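Local coordinates for F420-dependent alcohol dehydrogenase (Methanoculleus thermophilus, PDB 1RHC), which probably oxidises secondary alcohols with the deazaflavin coenzyme F420 as hydride acceptor, as a barrel enzyme of the bacterial luciferase family, at residues V314-G317 / I318-K322; Q22-R25 / A26-G30; K134-R137 / M138-S142; E288-I291 / K292-R296. One frame throughout, in Å; residues are numbered along the deposited sequence.

Overall arrangement
All four interactions are short helical stretches on the outside of an (alpha/beta)8 barrel. Interactions 1, 2 and 4 form one neighbourhood. The centres of interactions 1 and 2 are about 9 Å apart, and R25 NH2 meets D319 OD2 in a salt bridge of 3.0 Å. Interaction 1 also touches interaction 4, where F321 CZ lies 4.0 Å from M290 CE; their centres are about 15 Å apart. Interactions 2 and 4 do not touch. Interaction 3 lies across the barrel, its centre about 39 Å from those of interactions 1 and 4. The side chain of M136 there is about 13 Å from the bound coenzyme F420, and that of Q22 in interaction 2 is about 13 Å from the acetone.

Interaction 1 of 4, residues V314-G317 / I318-K322; sequences VNFG and IDIFK
N315 and D319 meet one turn apart on helix 314-319, one of the outer helices of an (alpha/beta)8 barrel. D319 N donates to N315 O at 2.9 Å in a nearly straight bond (169°). I320 N likewise gives its hydrogen to F316 O at 3.0 Å. I318 N is held less firmly. It makes two weak bonds, to V314 O at 3.1 Å and to N315 O at 3.2 Å. V314 O also accepts from N309 ND2. G317 O is satisfied by a side chain, the hydroxyl of Y230 on strand 224-232. After it the backbone bonds are shorter in span: F321 N turns to I318 O and K322 N to D319 O. D319 CG lies beside its own backbone N (chi1 -75°), which brings the carboxylate close to N315 O. No bond forms there, since both are acceptors; OD2 instead pairs with R25 of helix 16-29 in a salt bridge. On another side of the turn, F316 and I320 run side by side. I320 CB lies over one face of the F316 ring, and I320 CD1 is 3.9 Å from F316 CE1. The F321 ring presents its edge to the glycine carbonyl, with F321 CD1 3.3 Å from G317 O.

Interaction 2 of 4, residues Q22-R25 / A26-G30; sequences QAIR and AEKVG
Q22 O accepts from A26 N at 2.8 Å, and the methyl of A26 packs beside the same carbonyl. The amide of Q22 turns elsewhere: OE1 bonds to Y7 OH and NE2 to D18 OD1. A23 O takes the hydrogen of E27 N at 3.0 Å. I24 O has two donors. One is K28 N at 3.2 Å. The other is a water, 3.1 Å from I24 O, which also donates to E27 OE2 at 2.6 Å and so ties this carboxylate to the helix backbone. K65 N also bonds to OE2, and K66 N and V67 N bond to OE1. This is helix 16-29, the crossover of the beta-alpha-beta unit between strands 4-8 and 33-36 of the barrel. The I24 side chain runs alongside K28, whose chain is extended beyond CG, and I24 CG2 touches K28 CE at 3.9 Å. R25 points its CG anti to the backbone N (chi1 -171°), and the chain, extended from CG to NE, packs on N315 and I318 and ends at D319, its salt-bridge partner. R25 O accepts from V29 N at 3.0 Å, with V29 CG2 packed close by. A Schellman motif then ends the helix: G30, at phi 121°, sends weak bonds back to A26 O and E27 O.

Interaction 3 of 4, residues K134-R137 / M138-S142; sequences KVMR and MLWES
The indole of W140 has M136 O over one face, 3.2 Å above the ring plane and offset toward the rim. The same carbonyl accepts the hydrogen bond of W140 N at 2.9 Å, so it serves the helix bond while lying against the ring. R137 CA approaches the indole obliquely. The M136 side chain lies beside W140 and points the same way. Its chain is bent at chi3 (59°), which brings CE to 3.6 Å from W140 CH2. W140 NE1 is satisfied by A86 O of helix 82-95. The other flat group is the guanidinium of R137. E141 OE2 lies at its edge, near its plane, in a long salt bridge of 3.8 Å to R137 NH1. The two planes are 38° apart. The firmer partners of R137 are elsewhere: NH2 pairs with D188 and also bonds to Y186 O. E167 OE2 also lies close to E141 OE2; R137 NH1, in long ion pairs with both, probably eases the repulsion. At the helix end M138 O is gripped twice, by S142 N at 2.9 Å and by S142 OG at 2.7 Å, from opposite faces of its plane. V135 and L139 add a looser apolar contact. M136 and W140 pack between helix 82-95 and strand 170-173, in the layered helix-on-strand packing of a TIM barrel of the luciferase family.

Interaction 4 of 4, residues E288-I291 / K292-R296; sequences EEMI and KEIER
M290 O accepts from I294 N at 2.9 Å (160°), and I291 O takes the hydrogen of E295 N at the same length. K292 N to E288 O and E293 N to E289 O complete a regular run of helical bonds. M290 O is also flanked by apolar atoms, with I294 CG1 3.4 Å away. The side chains of M290 and I294 cross obliquely. M290 is bent at both chi2 (-62°) and chi3, and CE comes 4.1 Å from I294 CD1. I291 and E295 run side by side, and I291 CG2 lies 3.7 Å from E295 OE2, an apolar branch against a carboxylate. On the outer side, E288 OE2 and K292 NZ are 4.2 Å apart, too far for a salt bridge, though their charges probably attract. The E289 carboxylate bonds to T285 N through OE1. E293 bends sharply at chi2 (-97°) and turns its carboxylate to R296. E293 OE1 accepts from R296 NH2 at 3.2 Å in a salt bridge, nearly in the guanidinium plane, and weakly from R296 NE. R296 NH2 also bonds to E279 O. M290 packs on strand 282-284, and M290, I291 and I294 all pack on helix 321-328. M290 and I294 form the buried side of helix 287-300, one of the outer helices of the (alpha/beta)8 barrel.

Interaction 1 of 4, residues V314-G317 / I318-K322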
loop_
_atom_site.group_PDB
_atom_site.type_symbol
_atom_site.label_atom_id
_atom_site.label_comp_id
_atom_site.label_asym_id
_atom_site.label_seq_id
_atom_site.Cartn_x
_atom_site.Cartn_y
_atom_site.Cartn_z
ATOM N N VAL A 314 -18.688 0.619 20.994
ATOM C CA VAL A 314 -17.937 1.435 20.043
ATOM C C VAL A 314 -18.684 2.633 19.480
ATOM O O VAL A 314 -18.143 3.743 19.422
ATOM C CB VAL A 314 -17.418 0.567 18.874
ATOM C CG1 VAL A 314 -16.760 1.454 17.811
ATOM C CG2 VAL A 314 -16.433 -0.472 19.417
ATOM N N ASN A 315 -19.931 2.427 19.057
ATOM C CA ASN A 315 -20.688 3.538 18.467
ATOM C C ASN A 315 -20.964 4.680 19.423
ATOM O O ASN A 315 -20.946 5.842 19.025
ATOM C CB ASN A 315 -21.995 3.005 17.894
ATOM C CG ASN A 315 -21.770 2.165 16.652
ATOM O OD1 ASN A 315 -22.619 1.356 16.277
ATOM N ND2 ASN A 315 -20.629 2.363 15.998
ATOM N N PHE A 316 -21.250 4.346 20.685
ATOM C CA PHE A 316 -21.444 5.353 21.736
ATOM C C PHE A 316 -20.097 6.079 21.955
ATOM O O PHE A 316 -20.068 7.291 22.167
ATOM C CB PHE A 316 -21.855 4.657 23.030
ATOM C CG PHE A 316 -21.851 5.546 24.233
ATOM C CD1 PHE A 316 -22.767 6.593 24.346
ATOM C CD2 PHE A 316 -20.937 5.321 25.268
ATOM C CE1 PHE A 316 -22.786 7.414 25.478
ATOM C CE2 PHE A 316 -20.944 6.133 26.407
ATOM C CZ PHE A 316 -21.871 7.186 26.513
ATOM N N GLY A 317 -19.008 5.327 21.900
ATOM C CA GLY A 317 -17.670 5.896 22.077
ATOM C C GLY A 317 -17.374 6.960 21.021
ATOM O O GLY A 317 -16.561 7.858 21.231
ATOM N N ILE A 318 -17.995 6.848 19.863
ATOM C CA ILE A 318 -17.819 7.869 18.831
ATOM C C ILE A 318 -18.837 8.988 19.018
ATOM O O ILE A 318 -18.492 10.179 19.014
ATOM C CB ILE A 318 -18.021 7.293 17.379
ATOM C CG1 ILE A 318 -17.010 6.173 17.106
ATOM C CG2 ILE A 318 -17.883 8.422 16.351
ATOM C CD1 ILE A 318 -17.262 5.395 15.835
ATOM N N ASP A 319 -20.112 8.607 19.162
ATOM C CA ASP A 319 -21.226 9.562 19.271
ATOM C C ASP A 319 -21.113 10.589 20.382
ATOM O O ASP A 319 -21.524 11.733 20.220
ATOM C CB ASP A 319 -22.544 8.806 19.523
ATOM C CG ASP A 319 -23.043 8.138 18.312
ATOM O OD1 ASP A 319 -22.555 8.455 17.201
ATOM O OD2 ASP A 319 -23.929 7.298 18.473
ATOM N N ILE A 320 -20.633 10.132 21.521
ATOM C CA ILE A 320 -20.520 11.009 22.687
ATOM C C ILE A 320 -19.605 12.192 22.397
ATOM O O ILE A 320 -19.672 13.201 23.088
ATOM C CB ILE A 320 -20.049 10.204 23.928
ATOM C CG1 ILE A 320 -20.337 10.998 25.222
ATOM C CG2 ILE A 320 -18.572 9.897 23.852
ATOM C CD1 ILE A 320 -21.793 11.168 25.509
ATOM N N PHE A 321 -18.775 12.104 21.348
ATOM C CA PHE A 321 -17.912 13.246 21.043
ATOM C C PHE A 321 -18.645 14.442 20.471
ATOM O O PHE A 321 -18.069 15.520 20.360
ATOM C CB PHE A 321 -16.689 12.839 20.190
ATOM C CG PHE A 321 -15.547 12.303 21.037
ATOM C CD1 PHE A 321 -15.615 11.035 21.604
ATOM C CD2 PHE A 321 -14.462 13.113 21.354
ATOM C CE1 PHE A 321 -14.642 10.579 22.476
ATOM C CE2 PHE A 321 -13.474 12.665 22.233
ATOM C CZ PHE A 321 -13.555 11.410 22.798
ATOM N N LYS A 322 -19.927 14.274 20.127
ATOM C CA LYS A 322 -20.721 15.419 19.696
ATOM C C LYS A 322 -20.763 16.403 20.904
ATOM O O LYS A 322 -20.878 17.617 20.734
ATOM C CB LYS A 322 -22.154 14.996 19.348
ATOM C CG LYS A 322 -22.269 14.179 18.048
ATOM C CD LYS A 322 -23.722 13.767 17.759
ATOM C CE LYS A 322 -24.578 14.957 17.351
ATOM N NZ LYS A 322 -24.362 15.381 15.927
#

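Interaction 2 of 4, residues Q22-R25 / A26-G30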
loop_
_atom_site.group_PDB
_atom_site.type_symbol
_atom_site.label_atom_id
_atom_site.label_comp_id
_atom_site.label_asym_id
_atom_site.label_seq_id
_atom_site.Cartn_x
_atom_site.Cartn_y
_atom_site.Cartn_z
ATOM N N GLN A 22 -16.181 3.252 11.192
ATOM C CA GLN A 22 -15.919 4.147 12.319
ATOM C C GLN A 22 -15.366 5.483 11.834
ATOM O O GLN A 22 -15.729 6.536 12.368
ATOM C CB GLN A 22 -14.891 3.539 13.267
ATOM C CG GLN A 22 -15.368 2.306 14.046
ATOM C CD GLN A 22 -14.257 1.760 14.923
ATOM O OE1 GLN A 22 -13.419 2.523 15.434
ATOM N NE2 GLN A 22 -14.243 0.448 15.116
ATOM N N ALA A 23 -14.468 5.441 10.841
ATOM C CA ALA A 23 -13.881 6.665 10.311
ATOM C C ALA A 23 -14.938 7.571 9.669
ATOM O O ALA A 23 -14.930 8.786 9.831
ATOM C CB ALA A 23 -12.753 6.323 9.288
ATOM N N ILE A 24 -15.851 6.979 8.922
ATOM C CA ILE A 24 -16.931 7.740 8.299
ATOM C C ILE A 24 -17.813 8.374 9.397
ATOM O O ILE A 24 -18.170 9.548 9.318
ATOM C CB ILE A 24 -17.797 6.811 7.425
ATOM C CG1 ILE A 24 -16.973 6.345 6.220
ATOM C CG2 ILE A 24 -19.086 7.550 6.984
ATOM C CD1 ILE A 24 -17.596 5.143 5.468
ATOM N N ARG A 25 -18.145 7.602 10.418
ATOM C CA ARG A 25 -18.974 8.128 11.515
ATOM C C ARG A 25 -18.229 9.242 12.299
ATOM O O ARG A 25 -18.839 10.226 12.728
ATOM C CB ARG A 25 -19.372 6.970 12.456
ATOM C CG ARG A 25 -20.435 7.339 13.542
ATOM C CD ARG A 25 -20.928 6.074 14.283
ATOM N NE ARG A 25 -22.101 6.273 15.149
ATOM C CZ ARG A 25 -23.202 5.509 15.116
ATOM N NH1 ARG A 25 -23.306 4.499 14.271
ATOM N NH2 ARG A 25 -24.209 5.752 15.934
ATOM N N ALA A 26 -16.920 9.078 12.489
ATOM C CA ALA A 26 -16.107 10.066 13.201
ATOM C C ALA A 26 -16.137 11.380 12.455
ATOM O O ALA A 26 -16.239 12.444 13.062
ATOM C CB ALA A 26 -14.659 9.586 13.319
ATOM N N GLU A 27 -16.030 11.313 11.137
ATOM C CA GLU A 27 -16.059 12.541 10.335
ATOM C C GLU A 27 -17.392 13.257 10.523
ATOM O O GLU A 27 -17.452 14.486 10.675
ATOM C CB GLU A 27 -15.880 12.215 8.856
ATOM C CG GLU A 27 -16.031 13.450 7.990
ATOM C CD GLU A 27 -15.541 13.238 6.566
ATOM O OE1 GLU A 27 -14.576 13.912 6.167
ATOM O OE2 GLU A 27 -16.135 12.423 5.839
ATOM N N LYS A 28 -18.468 12.481 10.506
ATOM C CA LYS A 28 -19.794 13.078 10.657
ATOM C C LYS A 28 -19.997 13.739 12.013
ATOM O O LYS A 28 -20.652 14.770 12.114
ATOM C CB LYS A 28 -20.860 12.005 10.416
ATOM C CG LYS A 28 -20.948 11.632 8.922
ATOM C CD LYS A 28 -21.949 10.510 8.630
ATOM C CE LYS A 28 -21.952 10.198 7.129
ATOM N NZ LYS A 28 -22.827 9.051 6.769
ATOM N N VAL A 29 -19.443 13.141 13.057
ATOM C CA VAL A 29 -19.557 13.662 14.420
ATOM C C VAL A 29 -18.737 14.922 14.622
ATOM O O VAL A 29 -18.992 15.684 15.546
ATOM C CB VAL A 29 -19.130 12.566 15.405
ATOM C CG1 VAL A 29 -18.750 13.148 16.739
ATOM C CG2 VAL A 29 -20.269 11.571 15.538
ATOM N N GLY A 30 -17.733 15.134 13.773
ATOM C CA GLY A 30 -16.948 16.354 13.883
ATOM C C GLY A 30 -15.449 16.236 14.121
ATOM O O GLY A 30 -14.778 17.252 14.340
HETATM O O HOH W 1 -18.105 10.954 6.612
#

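Interaction 3 of 4, residues K134-R137 / M138-S142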
loop_
_atom_site.group_PDB
_atom_site.type_symbol
_atom_site.label_atom_id
_atom_site.label_comp_id
_atom_site.label_asym_id
_atom_site.label_seq_id
_atom_site.Cartn_x
_atom_site.Cartn_y
_atom_site.Cartn_z
ATOM N N LYS A 134 15.438 11.320 5.459
ATOM C CA LYS A 134 16.245 12.053 4.469
ATOM C C LYS A 134 15.894 11.576 3.045
ATOM O O LYS A 134 15.712 12.380 2.118
ATOM C CB LYS A 134 17.729 11.821 4.768
ATOM C CG LYS A 134 18.692 12.454 3.785
ATOM C CD LYS A 134 20.120 12.390 4.361
ATOM C CE LYS A 134 21.170 13.022 3.444
ATOM N NZ LYS A 134 22.550 12.926 4.033
ATOM N N VAL A 135 15.796 10.267 2.886
ATOM C CA VAL A 135 15.421 9.655 1.603
ATOM C C VAL A 135 14.035 10.118 1.160
ATOM O O VAL A 135 13.828 10.487 -0.003
ATOM C CB VAL A 135 15.464 8.107 1.737
ATOM C CG1 VAL A 135 14.723 7.400 0.556
ATOM C CG2 VAL A 135 16.930 7.690 1.747
ATOM N N MET A 136 13.079 10.116 2.087
ATOM C CA MET A 136 11.737 10.539 1.747
ATOM C C MET A 136 11.719 11.996 1.309
ATOM O O MET A 136 11.115 12.351 0.290
ATOM C CB MET A 136 10.826 10.306 2.962
ATOM C CG MET A 136 10.660 8.819 3.248
ATOM S SD MET A 136 9.825 8.534 4.869
ATOM C CE MET A 136 8.305 9.360 4.686
ATOM N N ARG A 137 12.391 12.857 2.075
ATOM C CA ARG A 137 12.411 14.275 1.730
ATOM C C ARG A 137 13.104 14.550 0.388
ATOM O O ARG A 137 12.621 15.372 -0.412
ATOM C CB ARG A 137 13.054 15.079 2.864
ATOM C CG ARG A 137 12.069 15.334 4.042
ATOM C CD ARG A 137 12.678 16.246 5.086
ATOM N NE ARG A 137 11.924 16.327 6.340
ATOM C CZ ARG A 137 10.733 16.892 6.475
ATOM N NH1 ARG A 137 10.118 17.431 5.429
ATOM N NH2 ARG A 137 10.167 16.947 7.682
ATOM N N MET A 138 14.232 13.886 0.138
ATOM C CA MET A 138 14.922 14.058 -1.146
ATOM C C MET A 138 13.974 13.723 -2.287
ATOM O O MET A 138 13.902 14.447 -3.288
ATOM C CB MET A 138 16.139 13.136 -1.248
ATOM C CG MET A 138 17.335 13.528 -0.390
ATOM S SD MET A 138 18.640 12.297 -0.644
ATOM C CE MET A 138 18.750 12.380 -2.402
ATOM N N LEU A 139 13.221 12.635 -2.138
ATOM C CA LEU A 139 12.310 12.243 -3.207
ATOM C C LEU A 139 11.131 13.179 -3.333
ATOM O O LEU A 139 10.673 13.473 -4.438
ATOM C CB LEU A 139 11.830 10.811 -2.984
ATOM C CG LEU A 139 12.853 9.725 -3.302
ATOM C CD1 LEU A 139 12.342 8.396 -2.770
ATOM C CD2 LEU A 139 13.083 9.618 -4.795
ATOM N N TRP A 140 10.616 13.646 -2.202
ATOM C CA TRP A 140 9.484 14.561 -2.270
ATOM C C TRP A 140 9.840 15.941 -2.817
ATOM O O TRP A 140 9.040 16.593 -3.518
ATOM C CB TRP A 140 8.915 14.780 -0.890
ATOM C CG TRP A 140 8.125 13.637 -0.386
ATOM C CD1 TRP A 140 7.494 12.664 -1.129
ATOM C CD2 TRP A 140 7.804 13.384 0.981
ATOM N NE1 TRP A 140 6.795 11.817 -0.282
ATOM C CE2 TRP A 140 6.968 12.234 1.013
ATOM C CE3 TRP A 140 8.140 14.016 2.189
ATOM C CZ2 TRP A 140 6.464 11.708 2.209
ATOM C CZ3 TRP A 140 7.629 13.491 3.385
ATOM C CH2 TRP A 140 6.797 12.344 3.374
ATOM N N GLU A 141 11.050 16.372 -2.493
ATOM C CA GLU A 141 11.480 17.735 -2.824
ATOM C C GLU A 141 12.317 17.943 -4.075
ATOM O O GLU A 141 12.393 19.070 -4.582
ATOM C CB GLU A 141 12.233 18.297 -1.614
ATOM C CG GLU A 141 11.346 18.360 -0.379
ATOM C CD GLU A 141 12.105 18.553 0.940
ATOM O OE1 GLU A 141 13.345 18.732 0.948
ATOM O OE2 GLU A 141 11.440 18.523 1.992
ATOM N N SER A 142 12.916 16.883 -4.601
ATOM C CA SER A 142 13.811 17.044 -5.764
ATOM C C SER A 142 13.125 17.203 -7.101
ATOM O O SER A 142 12.100 16.590 -7.358
ATOM C CB SER A 142 14.787 15.871 -5.855
ATOM O OG SER A 142 15.641 15.843 -4.726
#

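Interaction 4 of 4, residues E288-I291 / K292-R296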
loop_
_atom_site.group_PDB
_atom_site.type_symbol
_atom_site.label_atom_id
_atom_site.label_comp_id
_atom_site.label_asym_id
_atom_site.label_seq_id
_atom_site.Cartn_x
_atom_site.Cartn_y
_atom_site.Cartn_z
ATOM N N GLU A 288 -18.387 14.840 30.491
ATOM C CA GLU A 288 -17.666 15.804 31.331
ATOM C C GLU A 288 -16.304 15.274 31.764
ATOM O O GLU A 288 -15.310 16.019 31.803
ATOM C CB GLU A 288 -18.506 16.140 32.569
ATOM C CG GLU A 288 -18.090 17.431 33.256
ATOM C CD GLU A 288 -19.213 18.042 34.092
ATOM O OE1 GLU A 288 -20.268 18.396 33.511
ATOM O OE2 GLU A 288 -19.045 18.166 35.328
ATOM N N GLU A 289 -16.246 14.000 32.106
ATOM C CA GLU A 289 -14.980 13.424 32.514
ATOM C C GLU A 289 -14.037 13.334 31.320
ATOM O O GLU A 289 -12.824 13.507 31.468
ATOM C CB GLU A 289 -15.188 12.056 33.120
ATOM C CG GLU A 289 -15.791 12.085 34.502
ATOM C CD GLU A 289 -15.979 10.697 35.071
ATOM O OE1 GLU A 289 -15.327 9.746 34.573
ATOM O OE2 GLU A 289 -16.769 10.562 36.035
ATOM N N MET A 290 -14.582 13.071 30.140
ATOM C CA MET A 290 -13.738 13.016 28.933
ATOM C C MET A 290 -13.138 14.392 28.652
ATOM O O MET A 290 -11.949 14.512 28.326
ATOM C CB MET A 290 -14.554 12.564 27.715
ATOM C CG MET A 290 -14.660 11.067 27.529
ATOM S SD MET A 290 -13.074 10.221 27.269
ATOM C CE MET A 290 -12.172 11.439 26.543
ATOM N N ILE A 291 -13.949 15.436 28.782
ATOM C CA ILE A 291 -13.488 16.795 28.555
ATOM C C ILE A 291 -12.326 17.121 29.506
ATOM O O ILE A 291 -11.316 17.670 29.081
ATOM C CB ILE A 291 -14.627 17.808 28.763
ATOM C CG1 ILE A 291 -15.655 17.641 27.648
ATOM C CG2 ILE A 291 -14.087 19.223 28.792
ATOM C CD1 ILE A 291 -17.012 18.200 27.995
ATOM N N LYS A 292 -12.463 16.778 30.781
ATOM C CA LYS A 292 -11.392 17.042 31.750
ATOM C C LYS A 292 -10.140 16.216 31.482
ATOM O O LYS A 292 -9.015 16.675 31.745
ATOM C CB LYS A 292 -11.887 16.784 33.175
ATOM C CG LYS A 292 -12.802 17.879 33.667
ATOM C CD LYS A 292 -13.332 17.585 35.044
ATOM C CE LYS A 292 -14.380 18.614 35.434
ATOM N NZ LYS A 292 -15.059 18.257 36.714
ATOM N N GLU A 293 -10.326 14.999 30.975
ATOM C CA GLU A 293 -9.194 14.125 30.662
ATOM C C GLU A 293 -8.406 14.777 29.531
ATOM O O GLU A 293 -7.183 14.841 29.565
ATOM C CB GLU A 293 -9.677 12.744 30.196
ATOM C CG GLU A 293 -10.363 11.910 31.254
ATOM C CD GLU A 293 -9.432 10.923 31.906
ATOM O OE1 GLU A 293 -8.209 10.998 31.654
ATOM O OE2 GLU A 293 -9.916 10.070 32.678
ATOM N N ILE A 294 -9.114 15.271 28.531
ATOM C CA ILE A 294 -8.464 15.894 27.389
ATOM C C ILE A 294 -7.784 17.193 27.822
ATOM O O ILE A 294 -6.672 17.522 27.376
ATOM C CB ILE A 294 -9.497 16.163 26.288
ATOM C CG1 ILE A 294 -9.913 14.827 25.641
ATOM C CG2 ILE A 294 -8.955 17.130 25.272
ATOM C CD1 ILE A 294 -11.116 14.967 24.713
ATOM N N GLU A 295 -8.441 17.925 28.715
ATOM C CA GLU A 295 -7.864 19.175 29.176
ATOM C C GLU A 295 -6.565 18.985 29.942
ATOM O O GLU A 295 -5.674 19.828 29.823
ATOM C CB GLU A 295 -8.891 19.971 29.997
ATOM C CG GLU A 295 -9.917 20.642 29.103
ATOM C CD GLU A 295 -10.990 21.369 29.867
ATOM O OE1 GLU A 295 -11.076 21.205 31.111
ATOM O OE2 GLU A 295 -11.766 22.108 29.218
ATOM N N ARG A 296 -6.411 17.888 30.681
ATOM C CA ARG A 296 -5.163 17.720 31.409
ATOM C C ARG A 296 -4.006 17.447 30.444
ATOM O O ARG A 296 -2.862 17.756 30.755
ATOM C CB ARG A 296 -5.256 16.636 32.489
ATOM C CG ARG A 296 -5.159 15.210 32.000
ATOM C CD ARG A 296 -5.264 14.217 33.163
ATOM N NE ARG A 296 -5.549 12.866 32.681
ATOM C CZ ARG A 296 -4.744 11.818 32.843
ATOM N NH1 ARG A 296 -3.588 11.954 33.489
ATOM N NH2 ARG A 296 -5.088 10.629 32.347
#